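Local coordinates for putative exported protein (Bacteroides fragilis, PDB 3FZX) that is of unknown function but binds calcium ions and, as a member of the clan of the lipoprotein-sorting proteins LolA and LolB, may bind lipid, at residues Q14-Q18 and E214-K218; Y36-Q40 and V50-Y54; V145-V151 and K167-N173. All blocks are in the same frame, centred on the assembly; numbering follows the deposited sequence.

Contact 1 of 3, residues Q14-Q18 and E214-K218; sequences QEGEQ and ERIKK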
# COMPACT_ATOMS: atom_id res chain seq x y z
N GLN A 14 -13.52 -16.09 2.80
CA GLN A 14 -14.22 -17.02 1.90
C GLN A 14 -14.72 -16.27 0.69
O GLN A 14 -15.42 -15.28 0.84
CB GLN A 14 -15.45 -17.65 2.55
CG GLN A 14 -15.21 -18.27 3.90
CD GLN A 14 -16.44 -19.00 4.46
OE1 GLN A 14 -17.51 -19.08 3.81
NE2 GLN A 14 -16.29 -19.52 5.67
N GLU A 15 -14.41 -16.74 -0.52
CA GLU A 15 -14.88 -16.08 -1.75
C GLU A 15 -16.38 -15.88 -1.70
O GLU A 15 -17.09 -16.78 -1.33
CB GLU A 15 -14.51 -16.91 -3.00
CG GLU A 15 -13.02 -16.86 -3.31
CD GLU A 15 -12.63 -17.53 -4.62
OE1 GLU A 15 -13.50 -18.17 -5.28
OE2 GLU A 15 -11.42 -17.41 -4.98
N GLY A 16 -16.83 -14.69 -2.08
CA GLY A 16 -18.26 -14.38 -2.09
C GLY A 16 -18.77 -13.84 -0.76
O GLY A 16 -19.83 -13.25 -0.72
N GLU A 17 -18.03 -14.03 0.34
CA GLU A 17 -18.50 -13.56 1.66
C GLU A 17 -18.66 -12.04 1.64
O GLU A 17 -17.86 -11.36 1.01
CB GLU A 17 -17.55 -13.99 2.79
CG GLU A 17 -18.00 -13.52 4.18
CD GLU A 17 -17.21 -14.11 5.32
OE1 GLU A 17 -16.29 -14.93 5.07
OE2 GLU A 17 -17.53 -13.74 6.47
N GLN A 18 -19.66 -11.54 2.36
CA GLN A 18 -20.04 -10.12 2.35
C GLN A 18 -20.29 -9.60 3.78
O GLN A 18 -21.04 -10.19 4.52
CB GLN A 18 -21.31 -9.98 1.51
CG GLN A 18 -21.38 -8.70 0.75
CD GLN A 18 -22.51 -8.71 -0.25
OE1 GLN A 18 -23.55 -8.09 -0.04
NE2 GLN A 18 -22.31 -9.44 -1.35
N GLU A 214 -22.81 -4.79 11.08
CA GLU A 214 -24.24 -4.93 10.91
C GLU A 214 -24.64 -6.31 10.37
O GLU A 214 -25.66 -6.84 10.77
CB GLU A 214 -24.73 -3.81 9.96
CG GLU A 214 -26.20 -3.87 9.53
CD GLU A 214 -27.18 -3.67 10.66
OE1 GLU A 214 -26.75 -3.22 11.73
OE2 GLU A 214 -28.39 -3.92 10.46
N ARG A 215 -23.86 -6.89 9.46
CA ARG A 215 -24.25 -8.15 8.84
C ARG A 215 -23.05 -8.91 8.25
O ARG A 215 -22.14 -8.30 7.69
CB ARG A 215 -25.27 -7.84 7.71
CG ARG A 215 -25.92 -9.06 7.09
CD ARG A 215 -26.73 -8.72 5.83
NE ARG A 215 -27.22 -9.94 5.19
CZ ARG A 215 -27.85 -10.02 4.00
NH1 ARG A 215 -28.09 -8.93 3.28
NH2 ARG A 215 -28.23 -11.21 3.54
N ILE A 216 -23.09 -10.24 8.40
CA ILE A 216 -22.17 -11.18 7.78
C ILE A 216 -23.02 -12.11 6.91
O ILE A 216 -23.95 -12.72 7.41
CB ILE A 216 -21.42 -12.01 8.84
CG1 ILE A 216 -20.51 -11.11 9.70
CG2 ILE A 216 -20.56 -13.09 8.18
CD1 ILE A 216 -20.01 -11.76 10.99
N LYS A 217 -22.73 -12.19 5.62
CA LYS A 217 -23.44 -13.08 4.68
C LYS A 217 -22.35 -13.95 4.05
O LYS A 217 -21.53 -13.45 3.26
CB LYS A 217 -24.17 -12.27 3.60
CG LYS A 217 -25.01 -13.10 2.62
CD LYS A 217 -25.35 -12.30 1.36
CE LYS A 217 -26.26 -13.08 0.40
NZ LYS A 217 -26.46 -12.38 -0.92
N LYS A 218 -22.31 -15.22 4.44
CA LYS A 218 -21.38 -16.18 3.88
C LYS A 218 -22.12 -16.96 2.79
O LYS A 218 -22.34 -16.45 1.68
CB LYS A 218 -20.86 -17.14 4.95
CG LYS A 218 -20.16 -16.46 6.07
CD LYS A 218 -19.59 -17.46 7.00
CE LYS A 218 -18.81 -16.77 8.08
NZ LYS A 218 -18.15 -17.77 8.96
OXT LYS A 218 -22.52 -18.10 3.00
O HOH W 1 -23.36 -8.38 4.69

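Contact 2 of 3, residues Y36-Q40 and V50-Y54; sequences YRVDQ and VVANY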
# COMPACT_ATOMS: atom_id res chain seq x y z
N TYR A 36 -18.25 -4.84 2.13
CA TYR A 36 -17.08 -5.50 1.57
C TYR A 36 -17.54 -6.83 1.01
O TYR A 36 -18.34 -7.52 1.64
CB TYR A 36 -16.06 -5.80 2.65
CG TYR A 36 -15.31 -4.62 3.20
CD1 TYR A 36 -14.39 -3.93 2.41
CD2 TYR A 36 -15.45 -4.25 4.54
CE1 TYR A 36 -13.63 -2.85 2.94
CE2 TYR A 36 -14.71 -3.18 5.07
CZ TYR A 36 -13.81 -2.49 4.27
OH TYR A 36 -13.08 -1.43 4.81
N ARG A 37 -17.03 -7.21 -0.16
CA ARG A 37 -17.26 -8.54 -0.70
C ARG A 37 -15.92 -9.17 -1.14
O ARG A 37 -15.17 -8.57 -1.93
CB ARG A 37 -18.25 -8.51 -1.86
CG ARG A 37 -18.58 -9.90 -2.42
CD ARG A 37 -19.49 -9.89 -3.66
NE ARG A 37 -19.13 -8.89 -4.67
CZ ARG A 37 -18.13 -8.98 -5.55
NH1 ARG A 37 -17.31 -10.05 -5.58
NH2 ARG A 37 -17.93 -7.99 -6.41
N VAL A 38 -15.63 -10.36 -0.61
CA VAL A 38 -14.42 -11.10 -0.94
C VAL A 38 -14.52 -11.56 -2.39
O VAL A 38 -15.41 -12.33 -2.74
CB VAL A 38 -14.23 -12.32 -0.03
CG1 VAL A 38 -13.03 -13.17 -0.52
CG2 VAL A 38 -14.03 -11.90 1.43
N ASP A 39 -13.62 -11.06 -3.24
CA ASP A 39 -13.59 -11.39 -4.67
C ASP A 39 -12.74 -12.62 -4.90
O ASP A 39 -13.17 -13.55 -5.55
CB ASP A 39 -13.01 -10.23 -5.49
CG ASP A 39 -13.35 -10.34 -7.00
OD1 ASP A 39 -14.55 -10.26 -7.33
OD2 ASP A 39 -12.44 -10.48 -7.85
N GLN A 40 -11.54 -12.65 -4.33
CA GLN A 40 -10.64 -13.78 -4.53
C GLN A 40 -9.74 -13.99 -3.32
O GLN A 40 -9.32 -13.03 -2.71
CB GLN A 40 -9.75 -13.53 -5.76
CG GLN A 40 -10.42 -13.79 -7.11
CD GLN A 40 -10.86 -15.25 -7.29
OE1 GLN A 40 -10.12 -16.18 -6.96
NE2 GLN A 40 -12.07 -15.45 -7.81
N VAL A 50 -6.12 -11.74 0.12
CA VAL A 50 -7.57 -11.60 -0.17
C VAL A 50 -7.80 -10.27 -0.88
O VAL A 50 -7.38 -9.24 -0.37
CB VAL A 50 -8.44 -11.65 1.11
CG1 VAL A 50 -9.86 -11.12 0.85
CG2 VAL A 50 -8.49 -13.05 1.70
N VAL A 51 -8.41 -10.31 -2.05
CA VAL A 51 -8.79 -9.11 -2.78
C VAL A 51 -10.31 -8.98 -2.56
O VAL A 51 -11.06 -9.92 -2.84
CB VAL A 51 -8.45 -9.24 -4.30
CG1 VAL A 51 -9.06 -8.10 -5.12
CG2 VAL A 51 -6.91 -9.29 -4.52
N ALA A 52 -10.75 -7.83 -2.03
CA ALA A 52 -12.18 -7.59 -1.81
C ALA A 52 -12.62 -6.30 -2.50
O ALA A 52 -11.84 -5.38 -2.61
CB ALA A 52 -12.49 -7.51 -0.33
N ASN A 53 -13.86 -6.28 -2.98
CA ASN A 53 -14.50 -5.06 -3.48
C ASN A 53 -15.21 -4.35 -2.34
O ASN A 53 -15.87 -5.01 -1.54
CB ASN A 53 -15.55 -5.40 -4.52
CG ASN A 53 -14.98 -6.11 -5.72
OD1 ASN A 53 -15.54 -7.10 -6.18
ND2 ASN A 53 -13.85 -5.64 -6.21
N TYR A 54 -15.08 -3.03 -2.27
CA TYR A 54 -15.81 -2.23 -1.28
C TYR A 54 -16.76 -1.29 -1.98
O TYR A 54 -16.49 -0.86 -3.11
CB TYR A 54 -14.89 -1.43 -0.36
CG TYR A 54 -14.03 -0.38 -1.02
CD1 TYR A 54 -14.52 0.91 -1.28
CD2 TYR A 54 -12.71 -0.65 -1.36
CE1 TYR A 54 -13.73 1.89 -1.88
CE2 TYR A 54 -11.90 0.33 -1.96
CZ TYR A 54 -12.42 1.59 -2.22
OH TYR A 54 -11.61 2.53 -2.78

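Contact 3 of 3, residues V145-V151 and K167-N173; sequences VFDREFV and KVKYEMN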
# COMPACT_ATOMS: atom_id res chain seq x y z
N VAL A 145 -3.09 8.16 11.04
CA VAL A 145 -3.39 7.34 12.25
C VAL A 145 -2.06 6.98 12.88
O VAL A 145 -1.14 6.50 12.19
CB VAL A 145 -4.20 6.08 11.91
CG1 VAL A 145 -4.47 5.23 13.16
CG2 VAL A 145 -5.53 6.46 11.24
N PHE A 146 -1.92 7.22 14.17
CA PHE A 146 -0.65 7.02 14.84
C PHE A 146 -0.79 6.72 16.32
O PHE A 146 -1.86 6.87 16.89
CB PHE A 146 0.29 8.21 14.59
CG PHE A 146 -0.28 9.54 15.03
CD1 PHE A 146 -1.13 10.25 14.19
CD2 PHE A 146 0.02 10.06 16.28
CE1 PHE A 146 -1.67 11.45 14.59
CE2 PHE A 146 -0.52 11.26 16.70
CZ PHE A 146 -1.37 11.96 15.85
N ASP A 147 0.29 6.24 16.91
CA ASP A 147 0.31 5.89 18.31
C ASP A 147 -0.79 4.89 18.64
O ASP A 147 -1.41 4.99 19.66
CB ASP A 147 0.17 7.16 19.17
CG ASP A 147 1.41 8.04 19.13
OD1 ASP A 147 2.40 7.70 18.42
OD2 ASP A 147 1.41 9.08 19.81
N ARG A 148 -1.01 3.93 17.78
CA ARG A 148 -1.96 2.87 18.06
C ARG A 148 -1.38 2.04 19.22
O ARG A 148 -0.16 1.84 19.32
CB ARG A 148 -2.14 2.00 16.82
CG ARG A 148 -2.61 2.76 15.61
CD ARG A 148 -2.22 2.07 14.32
NE ARG A 148 -2.99 0.88 14.13
CZ ARG A 148 -2.58 -0.27 13.58
NH1 ARG A 148 -1.34 -0.46 13.11
NH2 ARG A 148 -3.47 -1.25 13.51
N GLU A 149 -2.24 1.61 20.13
CA GLU A 149 -1.86 0.80 21.27
C GLU A 149 -2.99 -0.11 21.73
O GLU A 149 -4.18 0.18 21.57
CB GLU A 149 -1.41 1.66 22.44
CG GLU A 149 -2.52 2.49 23.07
CD GLU A 149 -2.01 3.39 24.19
OE1 GLU A 149 -0.79 3.47 24.43
OE2 GLU A 149 -2.84 4.01 24.85
N PHE A 150 -2.57 -1.20 22.35
CA PHE A 150 -3.45 -2.21 22.84
C PHE A 150 -4.14 -1.72 24.12
O PHE A 150 -3.50 -1.13 24.97
CB PHE A 150 -2.62 -3.49 23.12
CG PHE A 150 -3.40 -4.60 23.72
CD1 PHE A 150 -4.15 -5.45 22.92
CD2 PHE A 150 -3.39 -4.81 25.10
CE1 PHE A 150 -4.88 -6.51 23.47
CE2 PHE A 150 -4.11 -5.86 25.66
CZ PHE A 150 -4.86 -6.71 24.84
N VAL A 151 -5.44 -2.01 24.23
CA VAL A 151 -6.23 -1.69 25.42
C VAL A 151 -6.61 -2.98 26.17
O VAL A 151 -6.25 -3.17 27.34
CB VAL A 151 -7.51 -0.90 25.04
CG1 VAL A 151 -8.37 -0.65 26.29
CG2 VAL A 151 -7.13 0.42 24.34
N LYS A 167 -9.19 -4.71 21.33
CA LYS A 167 -9.48 -3.27 21.40
C LYS A 167 -8.19 -2.48 21.36
O LYS A 167 -7.28 -2.73 22.14
CB LYS A 167 -10.21 -2.92 22.69
CG LYS A 167 -10.62 -1.43 22.79
CD LYS A 167 -11.35 -1.15 24.07
CE LYS A 167 -11.61 0.33 24.27
NZ LYS A 167 -12.57 0.55 25.44
N VAL A 168 -8.16 -1.52 20.46
CA VAL A 168 -7.02 -0.67 20.21
C VAL A 168 -7.44 0.80 20.36
O VAL A 168 -8.58 1.15 20.08
CB VAL A 168 -6.50 -0.96 18.77
CG1 VAL A 168 -5.47 0.06 18.35
CG2 VAL A 168 -5.90 -2.34 18.72
N LYS A 169 -6.54 1.63 20.87
CA LYS A 169 -6.74 3.07 20.93
C LYS A 169 -5.70 3.69 19.99
O LYS A 169 -4.59 3.18 19.87
CB LYS A 169 -6.53 3.59 22.36
CG LYS A 169 -6.73 5.11 22.51
CD LYS A 169 -6.62 5.60 23.97
CE LYS A 169 -6.67 7.16 24.04
NZ LYS A 169 -6.54 7.77 25.43
N TYR A 170 -6.07 4.78 19.32
CA TYR A 170 -5.20 5.48 18.36
C TYR A 170 -5.45 6.99 18.36
O TYR A 170 -6.50 7.46 18.79
CB TYR A 170 -5.38 4.93 16.93
CG TYR A 170 -6.79 5.02 16.34
CD1 TYR A 170 -7.21 6.16 15.64
CD2 TYR A 170 -7.69 3.97 16.45
CE1 TYR A 170 -8.50 6.25 15.10
CE2 TYR A 170 -8.97 4.05 15.91
CZ TYR A 170 -9.38 5.20 15.24
OH TYR A 170 -10.67 5.29 14.71
N GLU A 171 -4.46 7.75 17.93
CA GLU A 171 -4.65 9.15 17.67
C GLU A 171 -4.78 9.37 16.19
O GLU A 171 -4.37 8.51 15.38
CB GLU A 171 -3.49 9.94 18.23
CG GLU A 171 -3.36 9.70 19.75
CD GLU A 171 -2.62 10.79 20.43
OE1 GLU A 171 -3.19 11.89 20.50
OE2 GLU A 171 -1.47 10.57 20.88
N MSE A 172 -5.41 10.47 15.81
CA MSE A 172 -5.45 10.84 14.40
C MSE A 172 -5.50 12.34 14.11
O MSE A 172 -5.91 13.14 14.95
CB MSE A 172 -6.57 10.09 13.64
CG MSE A 172 -7.85 10.83 13.48
SE MSE A 172 -8.93 10.55 15.02
CE MSE A 172 -10.27 9.32 14.30
N ASN A 173 -4.97 12.68 12.93
CA ASN A 173 -4.99 14.03 12.40
C ASN A 173 -5.70 13.94 11.06
O ASN A 173 -5.39 13.07 10.24
CB ASN A 173 -3.57 14.58 12.22
CG ASN A 173 -2.88 14.84 13.55
OD1 ASN A 173 -3.49 14.77 14.62
ND2 ASN A 173 -1.59 15.16 13.49

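Contact 1 of 3, residues Q14-Q18 and E214-K218
Gln18 and Lys217 form an antiparallel hydrogen-bonded pair at the seam where the first strand, 18-25, meets the last, 207-217. This pairing closes the antiparallel barrel. Gln18 N donates to Lys217 O at 2.8 Å, and Lys217 N returns a bond of the same length to Gln18 O. The second bond is the straighter, with an N-H...O angle of 163°. One residue back, the CA of Glu17 also approaches Lys217 O, at 3.4 Å, as a CA-H...O contact.

The tight part is built round Glu17, which is buried. With CG anti to the backbone N (chi1 180°), its extended chain runs alongside that of Lys218, both pointing the same way. Glu17 OE2 lies 3.5 Å from Ile216 CG2 and 3.7 Å from Lys218 CE. Its charge does not touch the ammonium, since Glu17 OE2 and Lys218 NZ are 4.8 Å apart. Pro12 also packs on Glu17.

Two margins are looser. At one end Gln14 crosses the Lys218 chain, with OE1 4.0 Å from Lys218 CB, and both residues are exposed. At the other end a water bridges Gln18 O and Arg215 O by two weak bonds. Beyond it, Glu214 and Arg215 both face Thr20 in a classic beta bulge.

Gln14 to Glu17 make a type II turn, closed by a bond from Glu17 N to Gln14 O. At the backbone angles of Gly16 a CB would be jammed against the carbonyl O of Glu15, which calls for glycine.

This end of the seam is held by two backbone bonds, with a buried carboxylate resting on methyl and methylene groups. The chain ends at Lys218, whose side-chain ammonium probably adds only a mild, long-range attraction to Glu17.

Contact 2 of 3, residues Y36-Q40 and V50-Y54
With CG anti to the backbone N (chi1 -177°) and a bend about the CG-CD bond (chi3 44°), the Arg37 chain lays its guanidinium beside the Asn53 amide. The two side chains point the same way. Their planes are 63° apart, and Arg37 NH2 is 2.6 Å from Asn53 OD1. The same guanidinium makes a salt bridge along its own strand. Arg37 NH1 meets the anti lone pair of Asp39 OD1 at 3.3 Å, nearly in the guanidinium plane.

The strands are neighbours in a beta hairpin formed by 30-44 and 47-58. Arg37 and Asn53 are a hydrogen-bonded pair: Arg37 N to Asn53 O and Asn53 N to Arg37 O are both 2.8 Å. Beyond Val38 the register slips by one residue. Asp39 and Gln40 both face Val51 in a classic beta bulge. Val51 O accepts from Asp39 N at 2.8 Å and from Gln40 N at 3.1 Å, and Val51 N donates to Gln40 O.

The other face carries Tyr36, Val38, Ala52 and Tyr54. Tyr36 CD1 lies 3.8 Å from Tyr54 CB. The Tyr36 hydroxyl is hydrogen-bonded to Asp84, and its ring meets Phe11 edge-to-face. Val38 CG1 touches Val50 CG1 at 4.0 Å, the two side chains crossing at about a right angle.

The hairpin thus has two chemistries. A largely apolar face is covered in part by Phe11 and Pro12 and in part by strand 63-74. A mixed face sets Arg37 and Asn53 beside Val51; Asp39 and Val51 pack on the second subunit. There the Arg37 charge is probably balanced in part by Asp39.

Contact 3 of 3, residues V145-V151 and K167-N173
Glu149 N donates to Lys169 O at 2.8 Å, the shortest polar bond of the contact, and Lys169 N returns one to Glu149 O. The strands belong to the long antiparallel hairpin of 136-158 and 161-175 in the barrel wall. Phe146 and Glu171 exchange two more backbone bonds, and Val151 N donates to Lys167 O.

Between Phe146 and Glu149 the register slips by one residue, making a beta bulge. Asp147 occupies it with positive phi (56°) and donates its N-H to Asp126. The bulge brings two acids together: Asp147 OD2 is 3.4 Å from Glu171 OE2. If both are ionised they probably repel, softened by solvent; one may hold its proton more readily.

With CG between the backbone N and the carbonyl carbon (chi1 57°), the Phe146 ring folds over Glu171 and presents one face to its CB. This CH-pi contact places Glu171 CB 4.0 Å from the ring centroid. On the buried face, Val145 CG1 touches Tyr170 CD1 at 3.8 Å. Arg148 CG passes Tyr170 CB at the same distance, while its guanidinium goes on to the carbonyls of Asp125 and Asn107.

Glu149 has been seen to bind calcium with Gly119 and Asp121. It is not bound to it here: its nearest side-chain atom is about 4 Å from a calcium. The Glu149 chain runs beside that of Lys169, whose ammonium makes a cation-pi contact with Tyr184.

At the far end Val151 lies across two lysines. Its CG1 meets Lys167 CD at 3.7 Å, and its CG2 meets Lys169 CB at 3.8 Å.

In the fold
All three contacts lie in the same closed antiparallel barrel. Contact 1 joins its first and last strands, and so encloses the other two along the chain. Contacts 1 and 2 are neighbours, with centres 10 Å apart. Two probable hydrogen bonds join them, Gly16 N to Val38 O at 2.8 Å and Val38 N to Glu17 O at 2.9 Å. Contact 3 is on the opposite side of the chain's centre, 27 Å from contact 1 and 26 Å from contact 2 between centres. It alone reaches the calcium site. Contact 2 packs on the second subunit, contact 1 reaches it by a long, weak ion pair from Glu15 to its Lys137, and contact 3 does not touch it.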